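Side-chain contacts in 5,10-methylenetetrahydrofolate dehydrogenase (Bombyx mori, PDB 5ZF1), which probably catalyses the NADP+-dependent oxidation of 5,10-methylenetetrahydrofolate to 5,10-methenyltetrahydrofolate in one-carbon metabolism: residues 152-157 with 213-218; 204-209 with 228-233. All blocks are in the same frame, centred on the assembly; numbering follows the deposited sequence. Where two conformers were deposited one is given.

Interaction 1: 152-157 with 213-218. With EDO (1,2-ethanediol), chain I.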
ATOM      1  N   PHE B 152      -6.626 -18.163 -15.764  1.00 27.57           N
ATOM      2  CA  PHE B 152      -5.853 -18.768 -16.833  1.00 23.59           C
ATOM      3  C   PHE B 152      -4.670 -19.572 -16.318  1.00 20.01           C
ATOM      4  O   PHE B 152      -3.812 -19.983 -17.117  1.00 24.68           O
ATOM      5  CB  PHE B 152      -5.411 -17.692 -17.830  1.00 29.85           C
ATOM      6  CG  PHE B 152      -6.546 -17.154 -18.663  1.00 35.75           C
ATOM      7  CD1 PHE B 152      -7.053 -17.886 -19.720  1.00 39.57           C
ATOM      8  CD2 PHE B 152      -7.121 -15.930 -18.370  1.00 34.78           C
ATOM      9  CE1 PHE B 152      -8.109 -17.396 -20.481  1.00 38.65           C
ATOM     10  CE2 PHE B 152      -8.174 -15.435 -19.126  1.00 38.07           C
ATOM     11  CZ  PHE B 152      -8.666 -16.169 -20.181  1.00 36.19           C
ATOM     12  N   ASN B 153      -4.622 -19.813 -15.004  1.00 23.48           N
ATOM     13  CA  ASN B 153      -3.620 -20.697 -14.406  0.84 24.47           C
ATOM     14  C   ASN B 153      -2.209 -20.174 -14.634  1.00 23.80           C
ATOM     15  O   ASN B 153      -1.291 -20.935 -14.938  1.00 26.71           O
ATOM     16  CB  ASN B 153      -3.753 -22.130 -14.935  0.84 25.36           C
ATOM     17  CG  ASN B 153      -4.257 -23.097 -13.878  0.84 30.45           C
ATOM     18  OD1 ASN B 153      -4.803 -22.681 -12.853  0.84 27.54           O
ATOM     19  ND2 ASN B 153      -4.080 -24.396 -14.125  0.84 33.09           N
ATOM     20  N   ILE B 154      -2.042 -18.876 -14.505  1.00 22.14           N
ATOM     21  CA  ILE B 154      -0.741 -18.253 -14.659  1.00 20.93           C
ATOM     22  C   ILE B 154      -0.049 -18.312 -13.315  1.00 16.59           C
ATOM     23  O   ILE B 154      -0.599 -17.854 -12.302  1.00 23.24           O
ATOM     24  CB  ILE B 154      -0.879 -16.801 -15.143  1.00 17.68           C
ATOM     25  CG1 ILE B 154      -1.719 -16.745 -16.429  1.00 20.25           C
ATOM     26  CG2 ILE B 154       0.519 -16.192 -15.316  1.00 19.03           C
ATOM     27  CD1 ILE B 154      -1.083 -17.411 -17.605  1.00 21.88           C
ATOM     28  N   ASP B 155       1.140 -18.895 -13.291  1.00 16.01           N
ATOM     29  CA  ASP B 155       1.865 -19.058 -12.042  1.00 17.45           C
ATOM     30  C   ASP B 155       2.433 -17.722 -11.583  1.00 19.57           C
ATOM     31  O   ASP B 155       3.166 -17.062 -12.328  1.00 21.87           O
ATOM     32  CB  ASP B 155       2.969 -20.080 -12.227  1.00 21.37           C
ATOM     33  CG  ASP B 155       2.394 -21.425 -12.567  1.00 19.02           C
ATOM     34  OD1 ASP B 155       1.689 -21.929 -11.688  1.00 21.52           O
ATOM     35  OD2 ASP B 155       2.589 -21.913 -13.693  1.00 26.02           O
ATOM     36  N   THR B 156       2.084 -17.331 -10.361  1.00 18.57           N
ATOM     37  CA  THR B 156       2.618 -16.126  -9.728  1.00 15.34           C
ATOM     38  C   THR B 156       3.566 -16.425  -8.581  1.00 16.89           C
ATOM     39  O   THR B 156       4.493 -15.659  -8.342  1.00 18.44           O
ATOM     40  CB  THR B 156       1.466 -15.252  -9.196  1.00 17.00           C
ATOM     41  OG1 THR B 156       0.644 -16.005  -8.283  1.00 20.37           O
ATOM     42  CG2 THR B 156       0.604 -14.731 -10.351  1.00 18.58           C
ATOM     43  N   PHE B 157       3.356 -17.539  -7.867  1.00 17.41           N
ATOM     44  CA  PHE B 157       4.109 -17.806  -6.645  1.00 14.56           C
ATOM     45  C   PHE B 157       5.607 -17.919  -6.919  1.00 16.21           C
ATOM     46  O   PHE B 157       6.048 -18.830  -7.628  1.00 18.35           O
ATOM     47  CB  PHE B 157       3.576 -19.108  -6.019  1.00 14.85           C
ATOM     48  CG  PHE B 157       4.087 -19.360  -4.652  1.00 14.53           C
ATOM     49  CD1 PHE B 157       5.357 -19.893  -4.464  1.00 12.76           C
ATOM     50  CD2 PHE B 157       3.277 -19.112  -3.544  1.00 18.96           C
ATOM     51  CE1 PHE B 157       5.844 -20.119  -3.197  1.00 14.79           C
ATOM     52  CE2 PHE B 157       3.755 -19.353  -2.275  1.00 20.35           C
ATOM     53  CZ  PHE B 157       5.034 -19.848  -2.105  1.00 15.76           C
ATOM     54  N   ALA B 213      11.295 -10.961 -16.721  1.00 15.83           N
ATOM     55  CA  ALA B 213       9.995 -11.087 -16.072  1.00 16.03           C
ATOM     56  C   ALA B 213       9.237 -12.289 -16.609  1.00 17.27           C
ATOM     57  O   ALA B 213       9.187 -12.520 -17.818  1.00 18.33           O
ATOM     58  CB  ALA B 213       9.150  -9.823 -16.297  1.00 16.01           C
ATOM     59  N   ASP B 214       8.610 -13.030 -15.699  1.00 17.53           N
ATOM     60  CA  ASP B 214       7.635 -14.028 -16.111  1.00 14.37           C
ATOM     61  C   ASP B 214       6.273 -13.432 -16.427  1.00 16.36           C
ATOM     62  O   ASP B 214       5.506 -14.031 -17.189  1.00 19.34           O
ATOM     63  CB  ASP B 214       7.502 -15.055 -14.995  1.00 18.94           C
ATOM     64  CG  ASP B 214       8.824 -15.649 -14.632  1.00 23.14           C
ATOM     65  OD1 ASP B 214       9.457 -16.229 -15.545  1.00 24.35           O
ATOM     66  OD2 ASP B 214       9.246 -15.515 -13.460  1.00 22.61           O
ATOM     67  N   ILE B 215       5.949 -12.273 -15.858  1.00 16.12           N
ATOM     68  CA  ILE B 215       4.670 -11.606 -16.058  1.00 12.76           C
ATOM     69  C   ILE B 215       4.971 -10.131 -16.206  1.00 12.29           C
ATOM     70  O   ILE B 215       5.735  -9.594 -15.399  1.00 15.25           O
ATOM     71  CB  ILE B 215       3.712 -11.817 -14.867  1.00 18.24           C
ATOM     72  CG1 ILE B 215       3.397 -13.313 -14.672  1.00 15.81           C
ATOM     73  CG2 ILE B 215       2.410 -11.058 -15.063  1.00 17.81           C
ATOM     74  CD1 ILE B 215       2.809 -13.612 -13.285  1.00 19.58           C
ATOM     75  N   ILE B 216       4.400  -9.494 -17.228  1.00 15.90           N
ATOM     76  CA  ILE B 216       4.430  -8.032 -17.377  1.00 13.40           C
ATOM     77  C   ILE B 216       2.999  -7.532 -17.432  1.00 15.54           C
ATOM     78  O   ILE B 216       2.186  -8.030 -18.220  1.00 17.67           O
ATOM     79  CB  ILE B 216       5.198  -7.586 -18.636  1.00 14.82           C
ATOM     80  CG1 ILE B 216       6.614  -8.150 -18.647  1.00 15.23           C
ATOM     81  CG2 ILE B 216       5.234  -6.006 -18.740  1.00 15.94           C
ATOM     82  CD1 ILE B 216       7.338  -7.854 -19.999  1.00 22.62           C
ATOM     83  N   ILE B 217       2.690  -6.545 -16.593  1.00 15.28           N
ATOM     84  CA  ILE B 217       1.387  -5.902 -16.568  0.54 14.20           C
ATOM     85  C   ILE B 217       1.614  -4.430 -16.861  1.00 18.47           C
ATOM     86  O   ILE B 217       2.320  -3.759 -16.111  1.00 20.10           O
ATOM     87  CB  ILE B 217       0.693  -6.087 -15.212  0.54 17.77           C
ATOM     88  CG1 ILE B 217       0.336  -7.560 -15.014  0.54 16.92           C
ATOM     89  CG2 ILE B 217      -0.548  -5.197 -15.126  0.54 19.77           C
ATOM     90  CD1 ILE B 217       0.132  -7.956 -13.571  0.54 18.61           C
ATOM     91  N   THR B 218       1.049  -3.931 -17.970  1.00 20.09           N
ATOM     92  CA  THR B 218       1.167  -2.513 -18.338  0.56 18.35           C
ATOM     93  C   THR B 218      -0.099  -1.790 -17.893  1.00 21.07           C
ATOM     94  O   THR B 218      -1.161  -1.982 -18.489  1.00 22.12           O
ATOM     95  CB  THR B 218       1.397  -2.309 -19.840  0.56 26.36           C
ATOM     96  OG1 THR B 218       0.237  -2.709 -20.587  0.56 22.71           O
ATOM     97  CG2 THR B 218       2.620  -3.069 -20.333  0.56 23.51           C
TER
HETATM   98  C1  EDO I 405      -2.336 -18.144  -7.146  0.84 40.46           C
HETATM   99  O1  EDO I 405      -1.834 -17.221  -8.133  0.84 34.27           O
HETATM  100  C2  EDO I 405      -1.568 -18.008  -5.834  0.84 43.06           C
HETATM  101  O2  EDO I 405      -0.350 -18.762  -5.881  0.84 30.37           O

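Interaction 2: 204-209 with 228-233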
ATOM      1  N   ASP B 204      16.491   1.742 -20.481  1.00 21.33           N
ATOM      2  CA  ASP B 204      17.323   0.538 -20.497  1.00 21.18           C
ATOM      3  C   ASP B 204      17.072  -0.336 -19.267  1.00 22.34           C
ATOM      4  O   ASP B 204      17.115  -1.575 -19.357  1.00 21.79           O
ATOM      5  CB  ASP B 204      18.801   0.918 -20.600  1.00 22.45           C
ATOM      6  CG  ASP B 204      19.156   1.520 -21.955  1.00 30.89           C
ATOM      7  OD1 ASP B 204      18.558   1.111 -22.981  1.00 36.91           O
ATOM      8  OD2 ASP B 204      20.049   2.400 -21.992  1.00 42.30           O
ATOM      9  N   LYS B 205      16.805   0.278 -18.107  1.00 16.73           N
ATOM     10  CA  LYS B 205      16.489  -0.520 -16.917  1.00 19.05           C
ATOM     11  C   LYS B 205      15.137  -1.200 -17.056  1.00 16.40           C
ATOM     12  O   LYS B 205      14.963  -2.350 -16.623  1.00 19.17           O
ATOM     13  CB  LYS B 205      16.483   0.353 -15.660  1.00 20.56           C
ATOM     14  CG  LYS B 205      17.786   1.100 -15.383  1.00 21.78           C
ATOM     15  CD  LYS B 205      18.950   0.152 -15.238  1.00 25.27           C
ATOM     16  CE  LYS B 205      19.992   0.693 -14.278  1.00 39.37           C
ATOM     17  NZ  LYS B 205      20.985  -0.359 -13.936  1.00 42.17           N
ATOM     18  N   LEU B 206      14.148  -0.486 -17.601  1.00 15.76           N
ATOM     19  CA  LEU B 206      12.835  -1.091 -17.817  1.00 18.46           C
ATOM     20  C   LEU B 206      12.961  -2.305 -18.719  1.00 21.90           C
ATOM     21  O   LEU B 206      12.403  -3.374 -18.428  1.00 18.61           O
ATOM     22  CB  LEU B 206      11.866  -0.080 -18.430  1.00 18.54           C
ATOM     23  CG  LEU B 206      10.545  -0.699 -18.941  1.00 19.50           C
ATOM     24  CD1 LEU B 206       9.679  -1.126 -17.775  1.00 23.78           C
ATOM     25  CD2 LEU B 206       9.781   0.249 -19.842  1.00 31.00           C
ATOM     26  N   GLU B 207      13.748  -2.175 -19.787  1.00 19.07           N
ATOM     27  CA  GLU B 207      13.894  -3.287 -20.717  1.00 21.03           C
ATOM     28  C   GLU B 207      14.561  -4.483 -20.046  1.00 17.44           C
ATOM     29  O   GLU B 207      14.149  -5.630 -20.263  1.00 21.62           O
ATOM     30  CB  GLU B 207      14.678  -2.832 -21.946  1.00 22.45           C
ATOM     31  CG  GLU B 207      13.911  -1.816 -22.781  1.00 21.79           C
ATOM     32  CD  GLU B 207      14.684  -1.373 -24.006  1.00 36.24           C
ATOM     33  OE1 GLU B 207      15.835  -1.827 -24.180  1.00 39.53           O
ATOM     34  OE2 GLU B 207      14.146  -0.552 -24.778  1.00 40.18           O
ATOM     35  N   ALA B 208      15.572  -4.237 -19.211  1.00 20.16           N
ATOM     36  CA  ALA B 208      16.220  -5.330 -18.482  1.00 19.30           C
ATOM     37  C   ALA B 208      15.246  -6.010 -17.515  1.00 20.78           C
ATOM     38  O   ALA B 208      15.215  -7.243 -17.410  1.00 20.90           O
ATOM     39  CB  ALA B 208      17.443  -4.802 -17.727  1.00 19.22           C
ATOM     40  N   TYR B 209      14.452  -5.228 -16.781  1.00 17.85           N
ATOM     41  CA  TYR B 209      13.474  -5.866 -15.895  1.00 16.70           C
ATOM     42  C   TYR B 209      12.477  -6.706 -16.683  1.00 19.40           C
ATOM     43  O   TYR B 209      12.090  -7.802 -16.243  1.00 17.71           O
ATOM     44  CB  TYR B 209      12.733  -4.815 -15.083  1.00 16.87           C
ATOM     45  CG  TYR B 209      13.482  -4.215 -13.904  1.00 17.41           C
ATOM     46  CD1 TYR B 209      13.843  -4.977 -12.809  1.00 19.41           C
ATOM     47  CD2 TYR B 209      13.780  -2.843 -13.886  1.00 17.71           C
ATOM     48  CE1 TYR B 209      14.483  -4.407 -11.721  1.00 20.45           C
ATOM     49  CE2 TYR B 209      14.415  -2.264 -12.813  1.00 19.05           C
ATOM     50  CZ  TYR B 209      14.771  -3.046 -11.741  1.00 23.62           C
ATOM     51  OH  TYR B 209      15.388  -2.468 -10.677  1.00 21.91           O
ATOM     52  N   ALA B 228       9.078  -7.064 -28.745  1.00 36.58           N
ATOM     53  CA  ALA B 228       9.397  -8.483 -28.637  1.00 36.52           C
ATOM     54  C   ALA B 228      10.744  -8.717 -27.962  1.00 27.41           C
ATOM     55  O   ALA B 228      10.909  -9.707 -27.238  1.00 30.82           O
ATOM     56  CB  ALA B 228       9.369  -9.135 -30.021  1.00 38.41           C
ATOM     57  N   ASP B 229      11.709  -7.813 -28.156  1.00 33.60           N
ATOM     58  CA  ASP B 229      13.006  -7.999 -27.516  1.00 30.18           C
ATOM     59  C   ASP B 229      12.974  -7.716 -26.020  1.00 30.94           C
ATOM     60  O   ASP B 229      13.998  -7.904 -25.350  1.00 27.08           O
ATOM     61  CB  ASP B 229      14.059  -7.116 -28.191  1.00 40.61           C
ATOM     62  CG  ASP B 229      13.711  -5.642 -28.135  1.00 45.74           C
ATOM     63  OD1 ASP B 229      12.575  -5.306 -27.742  1.00 49.67           O
ATOM     64  OD2 ASP B 229      14.579  -4.815 -28.492  1.00 57.99           O
ATOM     65  N   MET B 230      11.838  -7.277 -25.484  1.00 26.44           N
ATOM     66  CA  MET B 230      11.689  -7.060 -24.054  1.00 22.68           C
ATOM     67  C   MET B 230      11.058  -8.245 -23.351  1.00 22.61           C
ATOM     68  O   MET B 230      10.914  -8.210 -22.132  1.00 24.05           O
ATOM     69  CB  MET B 230      10.845  -5.805 -23.792  1.00 20.70           C
ATOM     70  CG  MET B 230      11.535  -4.510 -24.244  1.00 28.09           C
ATOM     71  SD  MET B 230      10.441  -3.085 -24.352  1.00 28.76           S
ATOM     72  CE  MET B 230       9.794  -3.006 -22.675  1.00 27.66           C
ATOM     73  N   VAL B 231      10.669  -9.287 -24.084  1.00 21.82           N
ATOM     74  CA  VAL B 231       9.794 -10.320 -23.544  1.00 23.50           C
ATOM     75  C   VAL B 231      10.586 -11.606 -23.379  1.00 26.90           C
ATOM     76  O   VAL B 231      11.291 -12.045 -24.299  1.00 25.96           O
ATOM     77  CB  VAL B 231       8.555 -10.515 -24.428  1.00 27.07           C
ATOM     78  CG1 VAL B 231       7.674 -11.660 -23.899  1.00 26.28           C
ATOM     79  CG2 VAL B 231       7.774  -9.213 -24.486  1.00 28.64           C
ATOM     80  N   LYS B 232      10.501 -12.177 -22.198  1.00 23.82           N
ATOM     81  CA  LYS B 232      11.054 -13.492 -21.955  1.00 20.30           C
ATOM     82  C   LYS B 232      10.197 -14.520 -22.682  1.00 22.62           C
ATOM     83  O   LYS B 232       8.968 -14.474 -22.578  1.00 23.33           O
ATOM     84  CB  LYS B 232      11.062 -13.762 -20.451  1.00 23.92           C
ATOM     85  CG  LYS B 232      11.756 -15.028 -20.003  1.00 26.81           C
ATOM     86  CD  LYS B 232      11.623 -15.178 -18.487  1.00 31.17           C
ATOM     87  CE  LYS B 232      12.036 -16.546 -18.000  1.00 35.63           C
ATOM     88  NZ  LYS B 232      12.231 -16.519 -16.523  1.00 44.96           N
ATOM     89  N   PRO B 233      10.788 -15.459 -23.418  1.00 32.10           N
ATOM     90  CA  PRO B 233       9.961 -16.478 -24.077  1.00 26.65           C
ATOM     91  C   PRO B 233       9.062 -17.186 -23.069  1.00 23.89           C
ATOM     92  O   PRO B 233       9.504 -17.592 -21.993  1.00 30.01           O
ATOM     93  CB  PRO B 233      10.996 -17.432 -24.695  1.00 31.32           C
ATOM     94  CG  PRO B 233      12.218 -16.590 -24.866  1.00 32.50           C
ATOM     95  CD  PRO B 233      12.224 -15.655 -23.685  1.00 33.51           C
TER

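Interaction 1: 152-157 with 213-218
In the NAD(P)-binding domain, the loop between helix 140-151 and strand 160-164 lies over the start of strand 215-218, where Ile154, Asp155 and Thr156 meet Ile215. The loop begins with a Schellman motif: Asn153, with positive phi, ends the helix and turns the chain toward the sheet. One methyl group then carries most of the contact. Ile215 is extended past CG1 (chi2 163°), which carries CD1 up to the loop. There CD1 touches Asp155 O at 3.6 Å and Thr156 CG2 at 3.8 Å. Ile154 reaches the same isoleucine with its short branch, CG2 standing 4.0 Å from Ile215 CD1 and 4.1 Å from Ile215 CG1. No hydrogen bond links the two segments. The two branches of Thr156 do different work: with chi1 at 57°, OG1 sits between the backbone N and the carbonyl carbon, while CG2 turns to Ile215. OG1 is hydrogen-bonded to Met190 O and accepts from O1 of a 1,2-ethanediol, probably a crystallisation additive, at 2.8 Å from OG1. Replacing Thr156 by an alanine is likely to leave Met190 O without its hydroxyl mate and to open a gap beside Ile215 CD1. In the sheet, the backbone of Ile215 is hydrogen-bonded to Asn160 and Val162 in the adjacent strand 160-164, and Ile154 also rests on Thr236 of strand 236-239, the neighbour of 215-218 in the parallel sheet.

Interaction 2: 204-209 with 228-233
Met230, at the end of the short 3-10 segment 228-230, reaches across to Glu207 and Leu206 on one flank of helix 203-211. The backbones come close here, the CA atoms of Glu207 and Met230 lying 5.5 Å apart. From Met230 CB, still 5.1 Å from Glu207 CG, the methionine chain runs toward the helix. Its CG comes to 3.9 Å from Glu207 CG, and SD follows at 4.0 Å from that same carbon, so the two chains meet obliquely through their aliphatic parts. At the tip the chain bends, with chi3 at 58°, and this turn carries CE to Leu206 CD2 at 4.3 Å, a looser apolar contact. Met230 thus touches two consecutive helix residues, its middle on Glu207 and its methyl on Leu206. Glu207 is extended beyond CG (chi2 180°), which takes its carboxylate on beyond the carbon that meets Met230. Glu207 OE1 ends 5.4 Å from Asp229 OD2; both acids have a long, weak ion pair with Lys227, which probably offsets some of the repulsion between them. Behind the contact, Leu206 packs on Cys197 of strand 193-197, outermost of the sheet within this chain, and on Ile164 of strand 160-164, seating the helix on the parallel sheet. On the other flank, Val231 leans on Val263 of helix 260-263, so the turn at Met230 lies between the two helices.

Both interactions belong to the NAD(P)-binding domain, a Rossmann-type parallel sheet flanked by helices, with their centres about 15 Å apart. Their segments alternate along the chain: 152-157, 204-209, 213-218, then 228-233. Helix 203-211 leads directly into strand 215-218, so one partner of interaction 2 is followed at once by one partner of interaction 1. The two also touch: Asp214 OD1 and Lys232 NZ form a salt bridge of 3.0 Å, and Ile216 CD1 lies 4.2 Å from Met230 O. Interaction 1 sets a loop against the start of a central strand, while interaction 2 joins a helix to the connection running toward strand 236-239. The salt bridge ties both together in the probable NADP+-binding domain.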